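Local coordinates for protein AncCDT-1 (Synthetic construct, PDB 5T0W) that binds amino acids such as arginine in the cleft between two lobes, as a reconstructed ancestral periplasmic solute-binding protein and forerunner of cyclohexadienyl dehydratase, at residues K34-K39 with D181-A186. Sequence-based numbering, arbitrary orientation.
Sequences KPFSFK and DSPVAA. With ARG (arginine), chain E.
F36 and V184 meet where the two lobes of this solute-binding protein come together beside bound arginine: V184 CG2 lies near the plane of the F36 ring, at its edge, 4.2 Å from CE2. P183 CB reaches the same CE2 at 4.3 Å, obliquely. V184 CG2 also touches the carbonyl of K34, 3.6 Å from its O; with CG2 anti to V184's own carbonyl carbon (CG1 is anti to N, chi1 176°), V184 CG1 lies 3.8 Å from K34 O. P35, which follows a cis peptide bond, has its CD 3.9 Å from P183 O. No hydrogen bond joins the two segments. Next to this seam of side-chain carbons and backbone carbonyls, D181, at the N-cap position of helix 182-189, receives a probably charge-assisted hydrogen bond from the ligand's amino N at OD2 (2.5 Å), while Q111 NE2 donates to OD1 and so helps fix the carboxylate's rotation. Were D181 an alanine, the ligand's amino group would probably lose this acceptor, and Q111 NE2 its partner. Further out, F245 of helix 236-245 touches both P35 and P183, and Y33 meets the F36 ring. Direct contact without hydrogen bonds between the segments is consistent with lobes that can part at little polar cost.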
ATOM      1  N   LYS A  34      -4.969  -0.387   6.458  1.00 31.93           N
ATOM      2  CA  LYS A  34      -5.909  -1.494   6.376  1.00 32.21           C
ATOM      3  C   LYS A  34      -6.429  -1.519   4.995  1.00 31.05           C
ATOM      4  O   LYS A  34      -6.633  -0.483   4.421  1.00 30.89           O
ATOM      5  CB  LYS A  34      -7.089  -1.293   7.306  1.00 34.44           C
ATOM      6  CG  LYS A  34      -6.764  -1.485   8.764  1.00 36.02           C
ATOM      7  CD  LYS A  34      -7.771  -0.848   9.747  1.00 38.52           C
ATOM      8  CE  LYS A  34      -7.389   0.556  10.233  1.00 39.20           C
ATOM      9  NZ  LYS A  34      -8.517   1.120  11.057  1.00 41.62           N
ATOM     10  N   PRO A  35      -6.657  -2.707   4.453  1.00 30.44           N
ATOM     11  CA  PRO A  35      -6.454  -4.021   5.043  1.00 30.59           C
ATOM     12  C   PRO A  35      -5.072  -4.682   4.740  1.00 29.16           C
ATOM     13  O   PRO A  35      -4.929  -5.891   4.900  1.00 29.29           O
ATOM     14  CB  PRO A  35      -7.577  -4.827   4.401  1.00 31.17           C
ATOM     15  CG  PRO A  35      -7.637  -4.280   3.022  1.00 30.32           C
ATOM     16  CD  PRO A  35      -7.275  -2.817   3.122  1.00 30.01           C
ATOM     17  N   PHE A  36      -4.065  -3.906   4.359  1.00 27.97           N
ATOM     18  CA  PHE A  36      -2.770  -4.485   3.983  1.00 26.81           C
ATOM     19  C   PHE A  36      -1.877  -4.739   5.181  1.00 27.32           C
ATOM     20  O   PHE A  36      -1.391  -5.859   5.363  1.00 27.12           O
ATOM     21  CB  PHE A  36      -2.060  -3.589   2.986  1.00 25.68           C
ATOM     22  CG  PHE A  36      -2.693  -3.582   1.649  1.00 25.23           C
ATOM     23  CD1 PHE A  36      -2.402  -4.579   0.742  1.00 24.70           C
ATOM     24  CD2 PHE A  36      -3.611  -2.598   1.306  1.00 25.65           C
ATOM     25  CE1 PHE A  36      -3.003  -4.613  -0.501  1.00 24.64           C
ATOM     26  CE2 PHE A  36      -4.221  -2.608   0.053  1.00 25.54           C
ATOM     27  CZ  PHE A  36      -3.907  -3.618  -0.846  1.00 25.10           C
ATOM     28  N   SER A  37      -1.678  -3.723   6.020  1.00 28.15           N
ATOM     29  CA  SER A  37      -0.993  -3.936   7.290  1.00 29.23           C
ATOM     30  C   SER A  37      -1.433  -2.925   8.341  1.00 30.83           C
ATOM     31  O   SER A  37      -1.457  -1.706   8.099  1.00 30.89           O
ATOM     32  CB  SER A  37       0.518  -3.871   7.122  1.00 28.45           C
ATOM     33  OG  SER A  37       0.877  -2.608   6.653  1.00 28.15           O
ATOM     34  N   PHE A  38      -1.776  -3.440   9.513  1.00 32.58           N
ATOM     35  CA  PHE A  38      -2.273  -2.604  10.578  1.00 34.70           C
ATOM     36  C   PHE A  38      -2.152  -3.332  11.905  1.00 36.67           C
ATOM     37  O   PHE A  38      -1.570  -4.435  12.018  1.00 36.54           O
ATOM     38  CB  PHE A  38      -3.698  -2.134  10.281  1.00 35.30           C
ATOM     39  CG  PHE A  38      -4.662  -3.237  10.011  1.00 35.53           C
ATOM     40  CD1 PHE A  38      -4.677  -3.867   8.788  1.00 34.16           C
ATOM     41  CD2 PHE A  38      -5.593  -3.621  10.988  1.00 37.38           C
ATOM     42  CE1 PHE A  38      -5.585  -4.878   8.532  1.00 34.67           C
ATOM     43  CE2 PHE A  38      -6.499  -4.624  10.741  1.00 37.89           C
ATOM     44  CZ  PHE A  38      -6.487  -5.267   9.508  1.00 36.51           C
ATOM     45  N   LYS A  39      -2.588  -2.630  12.933  1.00 39.12           N
ATOM     46  CA  LYS A  39      -2.699  -3.200  14.255  1.00 41.53           C
ATOM     47  C   LYS A  39      -4.129  -3.613  14.461  1.00 43.13           C
ATOM     48  O   LYS A  39      -5.046  -2.894  14.081  1.00 43.55           O
ATOM     49  CB  LYS A  39      -2.304  -2.155  15.302  1.00 43.20           C
ATOM     50  CG  LYS A  39      -0.915  -1.546  15.108  1.00 42.43           C
ATOM     51  CD  LYS A  39       0.149  -2.557  14.716  1.00 41.32           C
ATOM     52  CE  LYS A  39       1.543  -2.017  15.045  1.00 41.72           C
ATOM     53  NZ  LYS A  39       1.826  -2.008  16.510  1.00 44.12           N
ATOM     54  N   ASP A 181      -5.890   4.073  -2.524  1.00 20.47           N
ATOM     55  CA  ASP A 181      -6.070   2.826  -3.258  1.00 20.70           C
ATOM     56  C   ASP A 181      -7.485   2.316  -3.090  1.00 20.69           C
ATOM     57  O   ASP A 181      -8.036   2.367  -1.981  1.00 20.71           O
ATOM     58  CB  ASP A 181      -5.065   1.761  -2.796  1.00 21.59           C
ATOM     59  CG  ASP A 181      -3.623   2.037  -3.269  1.00 21.93           C
ATOM     60  OD1 ASP A 181      -3.401   2.948  -4.072  1.00 21.49           O
ATOM     61  OD2 ASP A 181      -2.718   1.275  -2.891  1.00 22.84           O
ATOM     62  N   SER A 182      -8.057   1.747  -4.160  1.00 20.97           N
ATOM     63  CA  SER A 182      -9.450   1.259  -4.096  1.00 21.38           C
ATOM     64  C   SER A 182      -9.745   0.397  -2.877  1.00 22.07           C
ATOM     65  O   SER A 182     -10.764   0.604  -2.215  1.00 22.49           O
ATOM     66  CB  SER A 182      -9.875   0.423  -5.309  1.00 22.31           C
ATOM     67  OG  SER A 182      -9.196   0.705  -6.512  1.00 22.56           O
ATOM     68  N   PRO A 183      -8.902  -0.592  -2.582  1.00 22.66           N
ATOM     69  CA  PRO A 183      -9.254  -1.479  -1.461  1.00 23.83           C
ATOM     70  C   PRO A 183      -9.209  -0.780  -0.110  1.00 24.00           C
ATOM     71  O   PRO A 183      -9.898  -1.174   0.817  1.00 24.97           O
ATOM     72  CB  PRO A 183      -8.211  -2.598  -1.543  1.00 24.68           C
ATOM     73  CG  PRO A 183      -7.582  -2.463  -2.889  1.00 24.13           C
ATOM     74  CD  PRO A 183      -7.652  -0.998  -3.222  1.00 22.82           C
ATOM     75  N   VAL A 184      -8.397   0.270  -0.010  1.00 23.35           N
ATOM     76  CA  VAL A 184      -8.351   1.054   1.233  1.00 23.86           C
ATOM     77  C   VAL A 184      -9.597   1.922   1.349  1.00 23.77           C
ATOM     78  O   VAL A 184     -10.203   2.002   2.406  1.00 24.70           O
ATOM     79  CB  VAL A 184      -7.097   1.932   1.309  1.00 23.27           C
ATOM     80  CG1 VAL A 184      -7.121   2.805   2.538  1.00 23.73           C
ATOM     81  CG2 VAL A 184      -5.862   1.055   1.298  1.00 24.18           C
ATOM     82  N   ALA A 185      -9.984   2.539   0.237  1.00 23.18           N
ATOM     83  CA  ALA A 185     -11.178   3.371   0.174  1.00 23.41           C
ATOM     84  C   ALA A 185     -12.408   2.583   0.558  1.00 25.43           C
ATOM     85  O   ALA A 185     -13.268   3.068   1.311  1.00 26.04           O
ATOM     86  CB  ALA A 185     -11.344   3.921  -1.237  1.00 22.51           C
ATOM     87  N   ALA A 186     -12.499   1.358   0.044  1.00 27.05           N
ATOM     88  CA  ALA A 186     -13.615   0.508   0.358  1.00 29.63           C
ATOM     89  C   ALA A 186     -13.640   0.213   1.845  1.00 32.29           C
ATOM     90  O   ALA A 186     -14.684   0.328   2.501  1.00 33.91           O
ATOM     91  CB  ALA A 186     -13.541  -0.778  -0.450  1.00 30.35           C
TER
HETATM   92  N   ARG E 301      -0.273   1.784  -3.316  1.00  7.68           N
HETATM   93  CA  ARG E 301       0.150   3.162  -3.032  1.00  7.57           C
HETATM   94  C   ARG E 301       1.605   3.250  -3.300  1.00  7.46           C
HETATM   95  O   ARG E 301       2.104   4.370  -3.412  1.00  7.30           O
HETATM   96  CB  ARG E 301      -0.100   3.514  -1.596  1.00  7.80           C
HETATM   97  CG  ARG E 301       0.749   2.690  -0.672  1.00  8.38           C
HETATM   98  CD  ARG E 301       0.685   3.205   0.764  1.00  8.75           C
HETATM   99  NE  ARG E 301       0.966   2.118   1.686  1.00  9.10           N
HETATM  100  CZ  ARG E 301       1.100   2.273   2.994  1.00  9.46           C
HETATM  101  NH1 ARG E 301       1.331   1.213   3.778  1.00  9.40           N
HETATM  102  NH2 ARG E 301       0.989   3.486   3.521  1.00  9.64           N
HETATM  103  OXT ARG E 301       2.286   2.208  -3.382  1.00  7.36           O